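PDB 4ZOY: Sqt1 from Chaetomium thermophilum, which probably acts as a dedicated WD40-repeat chaperone that captures a newly made ribosomal protein, thought to be Rpl10 (uL16), while it is still being translated. Local coordinates for residues Ser337-Ile342 / Ala389-Leu394; Val379-Ser384 / Trp393-Cys398; Arg405-Arg410 / Ser439-Glu444. All blocks are in the same frame, centred on the assembly; numbering follows the deposited sequence.

The three contacts lie close together on an eight-bladed WD40 propeller. Interactions 2 and 3 belong to one blade: interaction 2 joins its inner strands 376-381 and 394-399, interaction 3 its outer strands 404-408 and 441-445. Strands 394-399 and 404-408, neighbours in the sheet, link the two. Interaction 1 instead crosses between blades, setting the 337-342 loop of the preceding blade against the 389-394 loop. Interaction 2 is the buried one, where backbone bonds pair with aliphatic-aromatic packing; interaction 3 is at the surface and adds a salt bridge and a beta bulge. Partly buried interaction 1 uses a serine hydroxyl, a glycine turn and an indole face. Phe381 of interaction 2 touches both loops of interaction 1.

Interaction 1: residues Ser337-Ile342 / Ala389-Leu394; sequences SPSAPI and AMAGWL
Gly392 and Trp393 carry this contact between neighbouring propeller blades, packing against the loop that joins strands 331-336 and 342-347. Ser337 OG donates to Gly392 O over 2.6 Å, in the carbonyl plane and on a lone pair. That hydroxyl sits opposite the backbone nitrogen (chi1 171°), and it also accepts from Ala340 N at 2.9 Å, an ST motif, with a weaker bond from Ser339 N. Gly392 turns with a left-handed backbone, and a CB there would run into Ser337 OG, Ser339 OG and Ala340 N. Next along, the indole lies over Ala340, whose CB stands 3.6 Å from the centroid of the Trp393 six-membered ring, a CH-pi contact displaced toward the rim. Ile342 meets the same ring obliquely, its CD1 3.9 Å from Trp393 CE3 and its CG2 near CZ3. Arg364 and Arg410 also touch this indole. A water joins the loops, 2.8 Å from Ser339 OG and 2.6 Å from Ala391 O. With Ser337 OG both giving and accepting bonds, one hydroxyl serves both the turn of its own loop and the link to the next blade, while the glycine lets the backbones come close.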
ATOM      1  N   SER A 337       6.810 -11.746  -1.218  1.00 13.13           N
ATOM      2  CA  SER A 337       6.240 -12.449  -2.352  1.00 14.66           C
ATOM      3  C   SER A 337       5.120 -13.357  -1.877  1.00 16.64           C
ATOM      4  O   SER A 337       5.259 -14.021  -0.849  1.00 16.71           O
ATOM      5  CB  SER A 337       7.305 -13.264  -3.074  1.00 16.98           C
ATOM      6  OG  SER A 337       6.714 -14.110  -4.052  1.00 16.69           O
ATOM      7  N   PRO A 338       4.019 -13.412  -2.632  1.00 16.60           N
ATOM      8  CA  PRO A 338       2.907 -14.276  -2.236  1.00 18.03           C
ATOM      9  C   PRO A 338       3.245 -15.760  -2.349  1.00 21.25           C
ATOM     10  O   PRO A 338       2.577 -16.552  -1.683  1.00 21.73           O
ATOM     11  CB  PRO A 338       1.795 -13.892  -3.223  1.00 19.72           C
ATOM     12  CG  PRO A 338       2.515 -13.376  -4.422  1.00 22.85           C
ATOM     13  CD  PRO A 338       3.733 -12.668  -3.870  1.00 17.96           C
ATOM     14  N   SER A 339       4.242 -16.137  -3.148  1.00 18.18           N
ATOM     15  CA  SER A 339       4.526 -17.565  -3.316  1.00 22.51           C
ATOM     16  C   SER A 339       5.996 -17.954  -3.492  1.00 23.76           C
ATOM     17  O   SER A 339       6.307 -19.138  -3.598  1.00 35.17           O
ATOM     18  CB  SER A 339       3.734 -18.102  -4.506  1.00 27.26           C
ATOM     19  OG  SER A 339       4.113 -17.437  -5.690  1.00 25.17           O
ATOM     20  N   ALA A 340       6.900 -16.986  -3.529  1.00 16.92           N
ATOM     21  CA  ALA A 340       8.326 -17.292  -3.521  1.00 16.52           C
ATOM     22  C   ALA A 340       8.874 -16.858  -2.168  1.00 15.79           C
ATOM     23  O   ALA A 340       8.321 -15.960  -1.539  1.00 17.40           O
ATOM     24  CB  ALA A 340       9.047 -16.582  -4.662  1.00 19.10           C
ATOM     25  N   PRO A 341       9.953 -17.507  -1.702  1.00 17.48           N
ATOM     26  CA  PRO A 341      10.449 -17.212  -0.355  1.00 16.16           C
ATOM     27  C   PRO A 341      11.361 -15.996  -0.348  1.00 15.43           C
ATOM     28  O   PRO A 341      12.555 -16.096  -0.050  1.00 16.99           O
ATOM     29  CB  PRO A 341      11.204 -18.484   0.017  1.00 17.75           C
ATOM     30  CG  PRO A 341      11.713 -18.995  -1.285  1.00 19.52           C
ATOM     31  CD  PRO A 341      10.634 -18.672  -2.298  1.00 19.17           C
ATOM     32  N   ILE A 342      10.796 -14.854  -0.715  1.00 14.22           N
ATOM     33  CA  ILE A 342      11.584 -13.629  -0.773  1.00 14.39           C
ATOM     34  C   ILE A 342      10.825 -12.430  -0.231  1.00 14.44           C
ATOM     35  O   ILE A 342       9.585 -12.389  -0.231  1.00 14.14           O
ATOM     36  CB  ILE A 342      12.061 -13.296  -2.217  1.00 15.29           C
ATOM     37  CG1 ILE A 342      10.866 -13.143  -3.166  1.00 17.21           C
ATOM     38  CG2 ILE A 342      13.049 -14.362  -2.741  1.00 16.41           C
ATOM     39  CD1 ILE A 342      11.270 -12.765  -4.591  1.00 17.24           C
ATOM     40  N   ALA A 389       4.447 -19.772 -14.469  1.00 27.23           N
ATOM     41  CA  ALA A 389       5.717 -20.247 -13.924  1.00 31.89           C
ATOM     42  C   ALA A 389       6.493 -19.150 -13.189  1.00 35.30           C
ATOM     43  O   ALA A 389       7.383 -19.441 -12.391  1.00 40.57           O
ATOM     44  CB  ALA A 389       6.570 -20.841 -15.039  1.00 38.09           C
ATOM     45  N   MET A 390       6.147 -17.893 -13.454  1.00 25.96           N
ATOM     46  CA  MET A 390       6.829 -16.750 -12.860  1.00 26.38           C
ATOM     47  C   MET A 390       6.119 -16.229 -11.618  1.00 20.29           C
ATOM     48  O   MET A 390       6.460 -15.168 -11.084  1.00 22.68           O
ATOM     49  CB  MET A 390       6.963 -15.639 -13.893  1.00 29.84           C
ATOM     50  CG  MET A 390       7.940 -16.000 -14.979  1.00 27.14           C
ATOM     51  SD  MET A 390       9.596 -16.096 -14.262  1.00 28.94           S
ATOM     52  CE  MET A 390       9.897 -14.349 -14.079  1.00 20.73           C
ATOM     53  N   ALA A 391       5.119 -16.983 -11.170  1.00 21.64           N
ATOM     54  CA  ALA A 391       4.385 -16.656  -9.960  1.00 21.69           C
ATOM     55  C   ALA A 391       5.329 -16.418  -8.789  1.00 23.18           C
ATOM     56  O   ALA A 391       6.187 -17.246  -8.483  1.00 27.89           O
ATOM     57  CB  ALA A 391       3.406 -17.771  -9.624  1.00 26.23           C
ATOM     58  N   GLY A 392       5.157 -15.268  -8.151  1.00 18.34           N
ATOM     59  CA  GLY A 392       5.945 -14.900  -6.985  1.00 18.02           C
ATOM     60  C   GLY A 392       7.273 -14.221  -7.280  1.00 16.38           C
ATOM     61  O   GLY A 392       7.921 -13.731  -6.366  1.00 17.87           O
ATOM     62  N   TRP A 393       7.676 -14.168  -8.542  1.00 16.51           N
ATOM     63  CA  TRP A 393       9.028 -13.689  -8.878  1.00 13.60           C
ATOM     64  C   TRP A 393       9.060 -12.343  -9.589  1.00 15.22           C
ATOM     65  O   TRP A 393      10.136 -11.808  -9.837  1.00 16.71           O
ATOM     66  CB  TRP A 393       9.754 -14.731  -9.745  1.00 15.25           C
ATOM     67  CG  TRP A 393      10.003 -15.982  -9.004  1.00 18.77           C
ATOM     68  CD1 TRP A 393       9.325 -17.156  -9.140  1.00 19.37           C
ATOM     69  CD2 TRP A 393      10.987 -16.197  -7.985  1.00 16.51           C
ATOM     70  NE1 TRP A 393       9.836 -18.099  -8.277  1.00 23.02           N
ATOM     71  CE2 TRP A 393      10.855 -17.535  -7.556  1.00 23.83           C
ATOM     72  CE3 TRP A 393      11.970 -15.396  -7.400  1.00 20.67           C
ATOM     73  CZ2 TRP A 393      11.667 -18.087  -6.564  1.00 24.19           C
ATOM     74  CZ3 TRP A 393      12.774 -15.943  -6.416  1.00 21.96           C
ATOM     75  CH2 TRP A 393      12.616 -17.279  -6.008  1.00 20.25           C
ATOM     76  N   LEU A 394       7.887 -11.809  -9.906  1.00 13.93           N
ATOM     77  CA  LEU A 394       7.786 -10.566 -10.660  1.00 14.16           C
ATOM     78  C   LEU A 394       7.355  -9.413  -9.753  1.00 13.89           C
ATOM     79  O   LEU A 394       6.302  -9.465  -9.111  1.00 14.70           O
ATOM     80  CB  LEU A 394       6.809 -10.736 -11.824  1.00 16.62           C
ATOM     81  CG  LEU A 394       7.360 -11.543 -13.008  1.00 20.28           C
ATOM     82  CD1 LEU A 394       6.245 -11.883 -13.980  1.00 23.50           C
ATOM     83  CD2 LEU A 394       8.484 -10.786 -13.708  1.00 22.81           C
TER
HETATM   84  O   HOH W   1       6.287 -18.923  -6.529  1.00 34.35           O

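Interaction 2: residues Val379-Ser384 / Trp393-Cys398; sequences VEFVKS and WLLTSC
Phe381 and Leu395 face each other as an antiparallel non-hydrogen-bonded pair on the two inner strands of this blade and pack their side chains together. Leu395 puts CD1 over the middle of the Phe381 ring, 3.6 Å from its centroid and 10° off the normal, a CH-pi contact. Its chi1 of -175° turns CG across the CA-CB bond from the backbone nitrogen; from there the isopropyl group forks, CD1 going to the ring and CD2 to Val379 CB at 4.0 Å. Phe381 CG lies anti to its carbonyl carbon (chi1 -75°), with the ring face presented to Leu395. Val382 CG2 meets Leu394 CB and Thr396 OG1. A water at the edge of the Phe381 ring, in its plane, donates to Val382 O (2.7 Å) and accepts from Leu394 N, just past the last backbone bond of the pair, Val382 N to Leu394 O. Replacing Phe381 with an alanine would probably leave Leu395 CD1 without its aromatic face and open a gap toward Ile342. The other sheet face carries Glu380 and Thr396, whose backbones exchange two hydrogen bonds of 2.9 Å, N to O each way. Glu380 OE2 bonds Gln462 NE2 and Thr396 OG1 bonds Gln462 OE1, and both side chains touch Phe460 of the next blade. On the Phe381 side, Ile342 and Ala344 pack in from the preceding blade, while strand 404-408 continues the sheet outward.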
ATOM      1  N   VAL A 379       6.910  -0.875  -3.989  1.00 12.48           N
ATOM      2  CA  VAL A 379       7.165  -2.145  -4.656  1.00 13.43           C
ATOM      3  C   VAL A 379       5.990  -3.066  -4.370  1.00 12.84           C
ATOM      4  O   VAL A 379       5.406  -3.045  -3.270  1.00 14.02           O
ATOM      5  CB  VAL A 379       8.485  -2.810  -4.202  1.00 14.44           C
ATOM      6  CG1 VAL A 379       9.670  -1.902  -4.472  1.00 14.49           C
ATOM      7  CG2 VAL A 379       8.447  -3.221  -2.705  1.00 15.36           C
ATOM      8  N   GLU A 380       5.626  -3.872  -5.360  1.00 12.42           N
ATOM      9  CA  GLU A 380       4.466  -4.763  -5.212  1.00 12.69           C
ATOM     10  C   GLU A 380       4.574  -5.934  -6.170  1.00 12.96           C
ATOM     11  O   GLU A 380       4.797  -5.737  -7.372  1.00 13.37           O
ATOM     12  CB  GLU A 380       3.160  -4.002  -5.453  1.00 13.12           C
ATOM     13  CG  GLU A 380       1.912  -4.853  -5.210  1.00 14.29           C
ATOM     14  CD  GLU A 380       0.648  -4.121  -5.602  1.00 19.52           C
ATOM     15  OE1 GLU A 380       0.133  -3.312  -4.792  1.00 20.98           O
ATOM     16  OE2 GLU A 380       0.169  -4.349  -6.725  1.00 18.01           O
ATOM     17  N   PHE A 381       4.427  -7.153  -5.646  1.00 11.90           N
ATOM     18  CA  PHE A 381       4.494  -8.338  -6.494  1.00 11.91           C
ATOM     19  C   PHE A 381       3.249  -8.496  -7.334  1.00 12.64           C
ATOM     20  O   PHE A 381       2.133  -8.225  -6.879  1.00 15.40           O
ATOM     21  CB  PHE A 381       4.695  -9.599  -5.649  1.00 15.13           C
ATOM     22  CG  PHE A 381       6.082  -9.747  -5.124  1.00 14.15           C
ATOM     23  CD1 PHE A 381       7.048 -10.410  -5.861  1.00 16.04           C
ATOM     24  CD2 PHE A 381       6.431  -9.216  -3.888  1.00 13.88           C
ATOM     25  CE1 PHE A 381       8.351 -10.547  -5.381  1.00 18.36           C
ATOM     26  CE2 PHE A 381       7.726  -9.347  -3.404  1.00 13.59           C
ATOM     27  CZ  PHE A 381       8.687 -10.009  -4.147  1.00 15.67           C
ATOM     28  N   VAL A 382       3.451  -8.944  -8.568  1.00 14.24           N
ATOM     29  CA  VAL A 382       2.342  -9.349  -9.424  1.00 15.46           C
ATOM     30  C   VAL A 382       1.740 -10.642  -8.865  1.00 14.54           C
ATOM     31  O   VAL A 382       2.448 -11.631  -8.673  1.00 16.99           O
ATOM     32  CB  VAL A 382       2.795  -9.566 -10.881  1.00 13.95           C
ATOM     33  CG1 VAL A 382       1.610  -9.987 -11.747  1.00 15.40           C
ATOM     34  CG2 VAL A 382       3.447  -8.303 -11.426  1.00 16.10           C
ATOM     35  N   LYS A 383       0.437 -10.621  -8.624  1.00 15.51           N
ATOM     36  CA  LYS A 383      -0.223 -11.751  -7.961  1.00 16.49           C
ATOM     37  C   LYS A 383      -0.362 -12.966  -8.865  1.00 19.44           C
ATOM     38  O   LYS A 383      -0.103 -14.098  -8.444  1.00 21.02           O
ATOM     39  CB  LYS A 383      -1.594 -11.317  -7.442  1.00 18.66           C
ATOM     40  CG  LYS A 383      -1.486 -10.281  -6.329  1.00 25.43           C
ATOM     41  CD  LYS A 383      -2.741 -10.210  -5.470  1.00 41.77           C
ATOM     42  CE  LYS A 383      -3.717  -9.179  -5.991  1.00 41.15           C
ATOM     43  NZ  LYS A 383      -4.869  -9.011  -5.051  1.00 49.75           N
ATOM     44  N   SER A 384      -0.763 -12.732 -10.105  1.00 16.27           N
ATOM     45  CA  SER A 384      -1.019 -13.827 -11.030  1.00 16.30           C
ATOM     46  C   SER A 384      -0.481 -13.497 -12.407  1.00 14.91           C
ATOM     47  O   SER A 384      -1.257 -13.179 -13.304  1.00 17.44           O
ATOM     48  CB  SER A 384      -2.512 -14.117 -11.112  1.00 17.63           C
ATOM     49  OG  SER A 384      -3.044 -14.434  -9.839  1.00 21.80           O
ATOM     50  N   TRP A 393       7.676 -14.168  -8.542  1.00 16.51           N
ATOM     51  CA  TRP A 393       9.028 -13.689  -8.878  1.00 13.60           C
ATOM     52  C   TRP A 393       9.060 -12.343  -9.589  1.00 15.22           C
ATOM     53  O   TRP A 393      10.136 -11.808  -9.837  1.00 16.71           O
ATOM     54  CB  TRP A 393       9.754 -14.731  -9.745  1.00 15.25           C
ATOM     55  CG  TRP A 393      10.003 -15.982  -9.004  1.00 18.77           C
ATOM     56  CD1 TRP A 393       9.325 -17.156  -9.140  1.00 19.37           C
ATOM     57  CD2 TRP A 393      10.987 -16.197  -7.985  1.00 16.51           C
ATOM     58  NE1 TRP A 393       9.836 -18.099  -8.277  1.00 23.02           N
ATOM     59  CE2 TRP A 393      10.855 -17.535  -7.556  1.00 23.83           C
ATOM     60  CE3 TRP A 393      11.970 -15.396  -7.400  1.00 20.67           C
ATOM     61  CZ2 TRP A 393      11.667 -18.087  -6.564  1.00 24.19           C
ATOM     62  CZ3 TRP A 393      12.774 -15.943  -6.416  1.00 21.96           C
ATOM     63  CH2 TRP A 393      12.616 -17.279  -6.008  1.00 20.25           C
ATOM     64  N   LEU A 394       7.887 -11.809  -9.906  1.00 13.93           N
ATOM     65  CA  LEU A 394       7.786 -10.566 -10.660  1.00 14.16           C
ATOM     66  C   LEU A 394       7.355  -9.413  -9.753  1.00 13.89           C
ATOM     67  O   LEU A 394       6.302  -9.465  -9.111  1.00 14.70           O
ATOM     68  CB  LEU A 394       6.809 -10.736 -11.824  1.00 16.62           C
ATOM     69  CG  LEU A 394       7.360 -11.543 -13.008  1.00 20.28           C
ATOM     70  CD1 LEU A 394       6.245 -11.883 -13.980  1.00 23.50           C
ATOM     71  CD2 LEU A 394       8.484 -10.786 -13.708  1.00 22.81           C
ATOM     72  N   LEU A 395       8.184  -8.380  -9.726  1.00 14.05           N
ATOM     73  CA  LEU A 395       7.999  -7.234  -8.839  1.00 14.08           C
ATOM     74  C   LEU A 395       7.854  -5.965  -9.652  1.00 14.32           C
ATOM     75  O   LEU A 395       8.689  -5.676 -10.518  1.00 17.54           O
ATOM     76  CB  LEU A 395       9.189  -7.102  -7.884  1.00 14.19           C
ATOM     77  CG  LEU A 395       9.057  -6.003  -6.823  1.00 15.09           C
ATOM     78  CD1 LEU A 395       8.256  -6.527  -5.645  1.00 15.85           C
ATOM     79  CD2 LEU A 395      10.428  -5.516  -6.374  1.00 14.78           C
ATOM     80  N   THR A 396       6.805  -5.207  -9.369  1.00 12.68           N
ATOM     81  CA  THR A 396       6.631  -3.886  -9.981  1.00 12.85           C
ATOM     82  C   THR A 396       7.038  -2.809  -8.993  1.00 14.06           C
ATOM     83  O   THR A 396       6.707  -2.888  -7.807  1.00 14.29           O
ATOM     84  CB  THR A 396       5.188  -3.677 -10.409  1.00 12.24           C
ATOM     85  OG1 THR A 396       4.799  -4.769 -11.237  1.00 13.44           O
ATOM     86  CG2 THR A 396       5.024  -2.375 -11.217  1.00 13.26           C
ATOM     87  N   SER A 397       7.769  -1.807  -9.479  1.00 12.71           N
ATOM     88  CA  SER A 397       8.209  -0.713  -8.622  1.00 11.99           C
ATOM     89  C   SER A 397       7.938   0.641  -9.280  1.00 14.32           C
ATOM     90  O   SER A 397       7.874   0.742 -10.512  1.00 14.28           O
ATOM     91  CB  SER A 397       9.694  -0.838  -8.291  1.00 14.40           C
ATOM     92  OG  SER A 397      10.489  -0.702  -9.457  1.00 14.29           O
ATOM     93  N   CYS A 398       7.782   1.685  -8.471  1.00 13.41           N
ATOM     94  CA  CYS A 398       7.709   3.039  -9.024  1.00 12.13           C
ATOM     95  C   CYS A 398       8.566   3.958  -8.185  1.00 13.58           C
ATOM     96  O   CYS A 398       8.856   3.669  -7.026  1.00 13.77           O
ATOM     97  CB  CYS A 398       6.255   3.534  -9.094  1.00 12.90           C
ATOM     98  SG  CYS A 398       5.518   3.968  -7.493  1.00 13.78           S
TER
HETATM   99  O   HOH W   2       5.163 -12.041  -8.650  1.00 17.83           O

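Interaction 3: residues Arg405-Arg410 / Ser439-Glu444; sequences RRWDLR and SGLVKE
The outer edge of a WD40 blade forms where strand 404-408, ending in the signature Trp407-Asp408 pair, runs antiparallel to the outermost strand 441-445. A classic beta bulge interrupts the ladder: Val442 and Lys443 both face Arg406, whose O accepts from Val442 N at 2.8 Å and only weakly from Lys443 N. Beyond it the Asp408 N to Gly440 O bond is nearly straight, 175° at the hydrogen, and Val442 CG2 rests on Asp408 CB at 3.7 Å. One face of the Trp407 indole takes Leu441, whose CD1 stands over the six-membered ring toward its rim, 3.9 Å from the centroid, a CH-pi contact. The indole NE1 bonds Ser397 OG, which also bonds His371, a His-Ser-Trp chain of bonds as in the Asp-His-Ser/Thr-Trp tetrad of WD40 repeats. Leu441 CD1 also touches Arg405 CD, bridging indole and arginine. Arg405 and Glu444 run side by side at the surface, and a second acid, Asp401, takes Arg405 NH1. In a salt bridge, Arg405 grips Glu444 side-on through two nitrogens: NE at 2.7 Å and NH2 at 3.0 Å both reach OE2, which lies in the guanidinium plane while the carboxylate is turned 44° from it.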
ATOM      1  N   ARG A 405       8.835   0.317 -13.150  1.00 14.32           N
ATOM      2  CA  ARG A 405       9.642  -0.782 -13.660  1.00 12.88           C
ATOM      3  C   ARG A 405       9.118  -2.121 -13.190  1.00 13.39           C
ATOM      4  O   ARG A 405       8.416  -2.206 -12.188  1.00 14.52           O
ATOM      5  CB  ARG A 405      11.108  -0.613 -13.245  1.00 15.07           C
ATOM      6  CG  ARG A 405      11.790   0.570 -13.924  1.00 15.52           C
ATOM      7  CD  ARG A 405      13.300   0.602 -13.762  1.00 16.14           C
ATOM      8  NE  ARG A 405      13.834   1.650 -14.633  1.00 17.40           N
ATOM      9  CZ  ARG A 405      14.019   2.907 -14.252  1.00 16.39           C
ATOM     10  NH1 ARG A 405      13.764   3.282 -13.008  1.00 15.02           N
ATOM     11  NH2 ARG A 405      14.469   3.806 -15.126  1.00 20.43           N
ATOM     12  N   ARG A 406       9.453  -3.175 -13.928  1.00 14.03           N
ATOM     13  CA  ARG A 406       9.119  -4.501 -13.448  1.00 14.26           C
ATOM     14  C   ARG A 406      10.361  -5.361 -13.509  1.00 17.71           C
ATOM     15  O   ARG A 406      11.152  -5.282 -14.461  1.00 16.18           O
ATOM     16  CB  ARG A 406       7.993  -5.122 -14.234  1.00 17.11           C
ATOM     17  CG  ARG A 406       7.604  -6.452 -13.595  1.00 20.91           C
ATOM     18  CD  ARG A 406       6.346  -6.942 -14.141  1.00 19.08           C
ATOM     19  NE  ARG A 406       5.210  -6.113 -13.786  1.00 16.34           N
ATOM     20  CZ  ARG A 406       4.056  -6.155 -14.439  1.00 15.37           C
ATOM     21  NH1 ARG A 406       3.932  -6.948 -15.505  1.00 18.12           N
ATOM     22  NH2 ARG A 406       3.039  -5.424 -14.051  1.00 16.91           N
ATOM     23  N   TRP A 407      10.521  -6.167 -12.467  1.00 15.73           N
ATOM     24  CA  TRP A 407      11.743  -6.900 -12.210  1.00 15.66           C
ATOM     25  C   TRP A 407      11.463  -8.379 -12.081  1.00 15.76           C
ATOM     26  O   TRP A 407      10.452  -8.781 -11.494  1.00 16.38           O
ATOM     27  CB  TRP A 407      12.407  -6.413 -10.923  1.00 15.61           C
ATOM     28  CG  TRP A 407      12.553  -4.935 -10.837  1.00 15.17           C
ATOM     29  CD1 TRP A 407      11.660  -4.053 -10.309  1.00 16.27           C
ATOM     30  CD2 TRP A 407      13.669  -4.169 -11.283  1.00 15.78           C
ATOM     31  NE1 TRP A 407      12.156  -2.776 -10.398  1.00 13.07           N
ATOM     32  CE2 TRP A 407      13.384  -2.819 -11.002  1.00 14.58           C
ATOM     33  CE3 TRP A 407      14.878  -4.491 -11.911  1.00 17.80           C
ATOM     34  CZ2 TRP A 407      14.266  -1.793 -11.313  1.00 17.16           C
ATOM     35  CZ3 TRP A 407      15.754  -3.474 -12.217  1.00 19.16           C
ATOM     36  CH2 TRP A 407      15.445  -2.141 -11.918  1.00 17.96           C
ATOM     37  N   ASP A 408      12.375  -9.165 -12.639  1.00 15.57           N
ATOM     38  CA  ASP A 408      12.427 -10.611 -12.468  1.00 15.42           C
ATOM     39  C   ASP A 408      13.421 -10.892 -11.346  1.00 14.76           C
ATOM     40  O   ASP A 408      14.619 -10.659 -11.499  1.00 17.31           O
ATOM     41  CB  ASP A 408      12.843 -11.256 -13.806  1.00 15.92           C
ATOM     42  CG  ASP A 408      13.232 -12.722 -13.697  1.00 17.60           C
ATOM     43  OD1 ASP A 408      13.047 -13.370 -12.647  1.00 16.38           O
ATOM     44  OD2 ASP A 408      13.730 -13.227 -14.728  1.00 19.81           O
ATOM     45  N   LEU A 409      12.923 -11.391 -10.216  1.00 14.59           N
ATOM     46  CA  LEU A 409      13.756 -11.526  -9.021  1.00 14.79           C
ATOM     47  C   LEU A 409      14.338 -12.926  -8.840  1.00 17.19           C
ATOM     48  O   LEU A 409      14.831 -13.249  -7.763  1.00 18.45           O
ATOM     49  CB  LEU A 409      12.956 -11.143  -7.770  1.00 14.98           C
ATOM     50  CG  LEU A 409      12.410  -9.707  -7.739  1.00 17.47           C
ATOM     51  CD1 LEU A 409      11.773  -9.435  -6.385  1.00 18.46           C
ATOM     52  CD2 LEU A 409      13.489  -8.672  -8.046  1.00 19.20           C
ATOM     53  N   ARG A 410      14.286 -13.756  -9.875  1.00 16.45           N
ATOM     54  CA  ARG A 410      14.852 -15.103  -9.741  1.00 16.87           C
ATOM     55  C   ARG A 410      16.370 -15.091  -9.584  1.00 20.56           C
ATOM     56  O   ARG A 410      16.927 -15.973  -8.935  1.00 22.99           O
ATOM     57  CB  ARG A 410      14.471 -15.972 -10.943  1.00 19.34           C
ATOM     58  CG  ARG A 410      13.003 -16.320 -10.993  1.00 16.70           C
ATOM     59  CD  ARG A 410      12.673 -17.043 -12.288  1.00 18.62           C
ATOM     60  NE  ARG A 410      12.941 -16.205 -13.455  1.00 19.14           N
ATOM     61  CZ  ARG A 410      12.963 -16.641 -14.711  1.00 22.55           C
ATOM     62  NH1 ARG A 410      12.748 -17.923 -14.981  1.00 21.75           N
ATOM     63  NH2 ARG A 410      13.208 -15.797 -15.704  1.00 22.75           N
ATOM     64  N   SER A 439      20.619  -7.191 -14.315  1.00 39.71           N
ATOM     65  CA  SER A 439      19.637  -6.365 -13.622  1.00 38.97           C
ATOM     66  C   SER A 439      18.408  -7.176 -13.230  1.00 31.00           C
ATOM     67  O   SER A 439      17.925  -7.086 -12.100  1.00 37.44           O
ATOM     68  CB  SER A 439      19.213  -5.179 -14.498  1.00 40.73           C
ATOM     69  OG  SER A 439      18.754  -5.617 -15.772  1.00 39.99           O
ATOM     70  N   GLY A 440      17.906  -7.968 -14.169  1.00 30.77           N
ATOM     71  CA  GLY A 440      16.615  -8.606 -13.995  1.00 27.16           C
ATOM     72  C   GLY A 440      15.498  -7.651 -14.387  1.00 22.35           C
ATOM     73  O   GLY A 440      14.332  -7.896 -14.116  1.00 20.61           O
ATOM     74  N   LEU A 441      15.852  -6.542 -15.025  1.00 21.41           N
ATOM     75  CA  LEU A 441      14.828  -5.623 -15.509  1.00 19.45           C
ATOM     76  C   LEU A 441      14.051  -6.219 -16.684  1.00 21.36           C
ATOM     77  O   LEU A 441      14.642  -6.594 -17.701  1.00 25.97           O
ATOM     78  CB  LEU A 441      15.455  -4.287 -15.915  1.00 19.62           C
ATOM     79  CG  LEU A 441      14.482  -3.221 -16.425  1.00 21.61           C
ATOM     80  CD1 LEU A 441      13.461  -2.833 -15.354  1.00 19.68           C
ATOM     81  CD2 LEU A 441      15.259  -1.996 -16.886  1.00 29.75           C
ATOM     82  N   VAL A 442      12.729  -6.294 -16.545  1.00 16.64           N
ATOM     83  CA  VAL A 442      11.859  -6.892 -17.551  1.00 17.01           C
ATOM     84  C   VAL A 442      11.225  -5.831 -18.435  1.00 21.53           C
ATOM     85  O   VAL A 442      11.176  -5.977 -19.661  1.00 23.36           O
ATOM     86  CB  VAL A 442      10.722  -7.724 -16.904  1.00 25.64           C
ATOM     87  CG1 VAL A 442       9.706  -8.159 -17.955  1.00 30.54           C
ATOM     88  CG2 VAL A 442      11.282  -8.923 -16.156  1.00 24.37           C
ATOM     89  N   LYS A 443      10.739  -4.762 -17.809  1.00 18.67           N
ATOM     90  CA  LYS A 443      10.086  -3.698 -18.553  1.00 19.95           C
ATOM     91  C   LYS A 443      10.180  -2.369 -17.804  1.00 19.52           C
ATOM     92  O   LYS A 443      10.279  -2.340 -16.579  1.00 17.59           O
ATOM     93  CB  LYS A 443       8.628  -4.081 -18.824  1.00 28.03           C
ATOM     94  CG  LYS A 443       7.809  -3.047 -19.586  1.00 26.25           C
ATOM     95  CD  LYS A 443       8.008  -3.109 -21.086  1.00 39.72           C
ATOM     96  CE  LYS A 443       6.985  -2.222 -21.798  1.00 36.27           C
ATOM     97  NZ  LYS A 443       7.377  -0.779 -21.838  1.00 35.48           N
ATOM     98  N   GLU A 444      10.201  -1.273 -18.563  1.00 18.29           N
ATOM     99  CA  GLU A 444      10.185   0.090 -18.042  1.00 19.16           C
ATOM    100  C   GLU A 444       9.043   0.838 -18.695  1.00 19.76           C
ATOM    101  O   GLU A 444       8.848   0.712 -19.906  1.00 20.67           O
ATOM    102  CB  GLU A 444      11.468   0.851 -18.364  1.00 26.06           C
ATOM    103  CG  GLU A 444      12.742   0.350 -17.790  1.00 35.35           C
ATOM    104  CD  GLU A 444      13.879   1.290 -18.142  1.00 25.04           C
ATOM    105  OE1 GLU A 444      14.047   1.610 -19.344  1.00 33.25           O
ATOM    106  OE2 GLU A 444      14.576   1.731 -17.225  1.00 23.68           O
TER